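Local coordinates for CrataBL (Crataeva tapia, PDB 4IHZ), which inhibits factor Xa and, less strongly, trypsin, and acts as a lectin for glucose and N-acetylglucosamine, at residues 18-21 with 22-26. Residues are numbered along the deposited sequence; the frame is centred on the assembly and turned at random.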
loop_
_atom_site.group_PDB
_atom_site.type_symbol
_atom_site.label_atom_id
_atom_site.label_comp_id
_atom_site.label_asym_id
_atom_site.label_seq_id
_atom_site.Cartn_x
_atom_site.Cartn_y
_atom_site.Cartn_z
ATOM N N GLY A 18 0.761 20.256 -11.822
ATOM C CA GLY A 18 1.429 19.150 -11.150
ATOM C C GLY A 18 0.696 17.830 -11.353
ATOM O O GLY A 18 0.028 17.589 -12.379
ATOM N N PHE A 19 0.908 16.923 -10.414
ATOM C CA PHE A 19 0.622 15.506 -10.644
ATOM C C PHE A 19 -0.060 14.835 -9.515
ATOM O O PHE A 19 0.143 15.181 -8.332
ATOM C CB PHE A 19 1.949 14.753 -10.895
ATOM C CG PHE A 19 2.663 15.219 -12.136
ATOM C CD1 PHE A 19 2.331 14.720 -13.370
ATOM C CD2 PHE A 19 3.609 16.230 -12.027
ATOM C CE1 PHE A 19 3.002 15.187 -14.520
ATOM C CE2 PHE A 19 4.249 16.698 -13.146
ATOM C CZ PHE A 19 3.945 16.200 -14.385
ATOM N N SER A 20 -0.913 13.865 -9.850
ATOM C CA SER A 20 -1.600 13.094 -8.797
ATOM C C SER A 20 -1.733 11.648 -9.238
ATOM O O SER A 20 -1.991 11.400 -10.413
ATOM C CB SER A 20 -3.008 13.686 -8.603
ATOM O OG SER A 20 -3.818 12.831 -7.772
ATOM N N PRO A 21 -1.596 10.687 -8.313
ATOM C CA PRO A 21 -2.112 9.333 -8.608
ATOM C C PRO A 21 -3.543 9.373 -9.123
ATOM O O PRO A 21 -4.392 10.126 -8.625
ATOM C CB PRO A 21 -2.041 8.631 -7.251
ATOM C CG PRO A 21 -0.905 9.342 -6.512
ATOM C CD PRO A 21 -1.140 10.805 -6.903
ATOM N N ASP A 22 -3.826 8.579 -10.156
ATOM C CA ASP A 22 -5.162 8.551 -10.716
ATOM C C ASP A 22 -6.250 8.214 -9.703
ATOM O O ASP A 22 -7.374 8.754 -9.799
ATOM C CB ASP A 22 -5.232 7.589 -11.876
ATOM C CG ASP A 22 -5.182 8.280 -13.217
ATOM O OD1 ASP A 22 -5.343 9.543 -13.329
ATOM O OD2 ASP A 22 -5.024 7.533 -14.211
ATOM N N ASN A 23 -5.954 7.344 -8.725
ATOM C CA ASN A 23 -7.058 6.957 -7.819
ATOM C C ASN A 23 -7.569 8.145 -7.025
ATOM O O ASN A 23 -8.755 8.217 -6.673
ATOM C CB ASN A 23 -6.660 5.791 -6.897
ATOM C CG ASN A 23 -5.898 6.245 -5.698
ATOM O OD1 ASN A 23 -6.481 6.543 -4.674
ATOM N ND2 ASN A 23 -4.562 6.276 -5.797
ATOM N N LEU A 24 -6.678 9.113 -6.789
ATOM C CA LEU A 24 -7.072 10.317 -6.038
ATOM C C LEU A 24 -7.893 11.256 -6.897
ATOM O O LEU A 24 -8.723 11.973 -6.379
ATOM C CB LEU A 24 -5.838 11.025 -5.408
ATOM C CG LEU A 24 -5.116 10.211 -4.337
ATOM C CD1 LEU A 24 -3.960 11.024 -3.763
ATOM C CD2 LEU A 24 -6.106 9.879 -3.185
ATOM N N ARG A 25 -7.730 11.202 -8.221
ATOM C CA ARG A 25 -8.553 12.071 -9.080
ATOM C C ARG A 25 -9.976 11.557 -9.097
ATOM O O ARG A 25 -10.932 12.343 -9.031
ATOM C CB ARG A 25 -7.968 12.103 -10.498
ATOM C CG ARG A 25 -6.578 12.716 -10.470
ATOM C CD ARG A 25 -6.016 12.801 -11.891
ATOM N NE ARG A 25 -6.701 13.862 -12.625
ATOM C CZ ARG A 25 -6.171 14.439 -13.700
ATOM N NH1 ARG A 25 -5.008 14.024 -14.126
ATOM N NH2 ARG A 25 -6.821 15.430 -14.314
ATOM N N LYS A 26 -10.097 10.234 -9.114
ATOM C CA LYS A 26 -11.404 9.566 -9.159
ATOM C C LYS A 26 -12.127 9.731 -7.821
ATOM O O LYS A 26 -13.348 9.976 -7.803
ATOM C CB LYS A 26 -11.237 8.104 -9.576
ATOM C CG LYS A 26 -12.576 7.312 -9.678
ATOM C CD LYS A 26 -13.337 7.637 -10.952
ATOM C CE LYS A 26 -14.771 7.106 -10.873
ATOM N NZ LYS A 26 -15.591 7.574 -12.026
#
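The chain turns from strand 19-21 into the short helix 22-26, the axes of the two short segments 86° apart, and L24 N makes a bent bond to P21 O at 3.1 Å. The angle at its hydrogen is 136°, and the donor stands above the carbonyl plane, off the lone pairs. From the opposite face S20 OG also bonds to P21 O, at 2.9 Å. Its hydroxyl is carried there by a first torsion that sets OG anti to the backbone N (chi1 169°), which also lays OG against L24 CB, 3.6 Å away, and beside the aliphatic R25 CG. P21 lies against the first turn of the helix: its CB meets N23 ND2 at 3.7 Å, and its CD is 4.2 Å from L24 CD1. D22, N23 and R25 send their polar ends to other parts of the chain: T39 OG1 is hydrogen-bonded to both D22 OD1 and R25 NH1, D22 OD1 also forms a salt bridge with R146, R25 NH1 reaches Q40 O, and N23 OD1 accepts from F79 N. Gripped from both faces, the P21 carbonyl of this beta-trefoil inhibitor is probably limited in rotation, while the shared T39 hydroxyl joins the helix to strand 38-40, the antiparallel partner of strand 19-21.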